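Local coordinates for type IV pilin structural subunit (Pseudomonas aeruginosa, PDB 3JYZ), which probably serves as the major building block of type IV pili, the surface filaments of this bacterium, at residues 87-92 with 134-139. Sequence-based numbering, arbitrary orientation.
Sequences TLILSP and GMAAGS
Thr87 (chi1 69°) and Ser139 (chi1 64°) each hold their hydroxyl between the backbone N and the carbonyl carbon, and in these rotamers the two hydroxyls meet. OG1 of Thr87 lies 2.8 Å from OG of Ser139 in a hydrogen bond that either could donate. Beside it, Ser139 N donates to Thr87 O at 2.8 Å. That bond is nearly straight at the hydrogen, but the N-H approaches 36° off the plane of the carbonyl group. Weak bonds also link Ser139 OG to Asn86 N and Ala84 O.

Residues 134-139 run antiparallel to strand 87-92 without forming a regular strand. Gly138 CA comes to 3.6 Å from Thr87 O. Ile89 reaches over the bare backbone here. Its CG1 is 3.6 Å from both Ala137 O and Gly138 N, and CG2 only brushes Ala136 CB. Ala136 O accepts a hydrogen bond from Thr120 OG1 of strand 114-120, a neighbour of strand 87-95 in the sheet.

Near Ser91 the two segments are farther apart, and a water bridges them. It lies 2.7 Å from Ser91 OG and accepts from Ala136 N at 2.9 Å. Selenomethionine Met135 packs CB and CG against Ser91 OG, then bends away at chi2 and chi3.

The loop thus lies along the antiparallel pilin sheet, within the C-terminal region that the Cys119-Cys149 disulfide ties back to it. Two direct hydrogen bonds fix one end and a water bridge joins the other, so polar contacts hold both ends while the side chain of Ile89 lies against loop backbone between them.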
loop_
_atom_site.group_PDB
_atom_site.type_symbol
_atom_site.label_atom_id
_atom_site.label_comp_id
_atom_site.label_asym_id
_atom_site.label_seq_id
_atom_site.Cartn_x
_atom_site.Cartn_y
_atom_site.Cartn_z
ATOM N N THR A 87 7.714 -6.985 3.073
ATOM C CA THR A 87 6.895 -5.786 2.872
ATOM C C THR A 87 6.330 -5.658 1.470
ATOM O O THR A 87 6.948 -6.081 0.481
ATOM C CB THR A 87 7.649 -4.474 3.202
ATOM O OG1 THR A 87 8.669 -4.241 2.223
ATOM C CG2 THR A 87 8.272 -4.545 4.588
ATOM N N LEU A 88 5.139 -5.072 1.419
ATOM C CA LEU A 88 4.543 -4.597 0.186
ATOM C C LEU A 88 4.311 -3.092 0.306
ATOM O O LEU A 88 4.065 -2.579 1.402
ATOM C CB LEU A 88 3.201 -5.286 -0.068
ATOM C CG LEU A 88 3.214 -6.778 -0.365
ATOM C CD1 LEU A 88 1.788 -7.280 -0.614
ATOM C CD2 LEU A 88 4.122 -7.071 -1.567
ATOM N N ILE A 89 4.386 -2.398 -0.826
ATOM C CA ILE A 89 4.131 -0.969 -0.882
ATOM C C ILE A 89 2.900 -0.710 -1.752
ATOM O O ILE A 89 2.795 -1.246 -2.857
ATOM C CB ILE A 89 5.320 -0.206 -1.489
ATOM C CG1 ILE A 89 6.636 -0.590 -0.800
ATOM C CG2 ILE A 89 5.060 1.303 -1.434
ATOM C CD1 ILE A 89 6.672 -0.279 0.662
ATOM N N LEU A 90 1.965 0.089 -1.247
ATOM C CA LEU A 90 0.807 0.527 -2.024
ATOM C C LEU A 90 0.939 2.031 -2.252
ATOM O O LEU A 90 0.929 2.808 -1.300
ATOM C CB LEU A 90 -0.507 0.221 -1.298
ATOM C CG LEU A 90 -0.676 -1.192 -0.733
ATOM C CD1 LEU A 90 -2.050 -1.384 -0.075
ATOM C CD2 LEU A 90 -0.460 -2.251 -1.793
ATOM N N SER A 91 1.051 2.433 -3.516
ATOM C CA SER A 91 1.315 3.827 -3.869
ATOM C C SER A 91 0.106 4.406 -4.600
ATOM O O SER A 91 -0.318 3.863 -5.622
ATOM C CB SER A 91 2.554 3.906 -4.766
ATOM O OG SER A 91 3.702 3.380 -4.110
ATOM N N PRO A 92 -0.468 5.499 -4.074
ATOM C CA PRO A 92 -1.677 6.091 -4.669
ATOM C C PRO A 92 -1.411 7.198 -5.697
ATOM O O PRO A 92 -0.445 7.960 -5.585
ATOM C CB PRO A 92 -2.408 6.691 -3.464
ATOM C CG PRO A 92 -1.322 6.993 -2.469
ATOM C CD PRO A 92 -0.128 6.102 -2.771
ATOM N N GLY A 134 7.180 5.429 -10.758
ATOM C CA GLY A 134 7.679 6.117 -9.574
ATOM C C GLY A 134 7.547 5.428 -8.219
ATOM O O GLY A 134 7.938 5.999 -7.196
HETATM N N MSE A 135 7.018 4.208 -8.193
HETATM C CA MSE A 135 6.767 3.516 -6.922
HETATM C C MSE A 135 8.039 3.092 -6.224
HETATM O O MSE A 135 8.964 2.601 -6.860
HETATM C CB MSE A 135 5.954 2.235 -7.136
HETATM C CG MSE A 135 4.629 2.417 -7.809
HETATM SE SE MSE A 135 4.845 2.419 -9.751
HETATM C CE MSE A 135 5.564 0.621 -10.012
ATOM N N ALA A 136 8.063 3.232 -4.904
ATOM C CA ALA A 136 9.107 2.599 -4.108
ATOM C C ALA A 136 8.979 1.080 -4.205
ATOM O O ALA A 136 7.914 0.551 -4.529
ATOM C CB ALA A 136 9.019 3.040 -2.663
ATOM N N ALA A 137 10.063 0.375 -3.909
ATOM C CA ALA A 137 10.038 -1.077 -3.975
ATOM C C ALA A 137 9.685 -1.688 -2.625
ATOM O O ALA A 137 10.126 -1.212 -1.582
ATOM C CB ALA A 137 11.379 -1.607 -4.455
ATOM N N GLY A 138 8.878 -2.741 -2.651
ATOM C CA GLY A 138 8.670 -3.563 -1.474
ATOM C C GLY A 138 9.757 -4.624 -1.381
ATOM O O GLY A 138 10.792 -4.524 -2.057
ATOM N N SER A 139 9.519 -5.653 -0.569
ATOM C CA SER A 139 10.545 -6.667 -0.308
ATOM C C SER A 139 10.059 -8.123 -0.317
ATOM O O SER A 139 10.863 -9.048 -0.272
ATOM C CB SER A 139 11.301 -6.343 0.991
ATOM O OG SER A 139 10.445 -6.393 2.117
HETATM O O HOH W 1 6.009 4.753 -3.553
#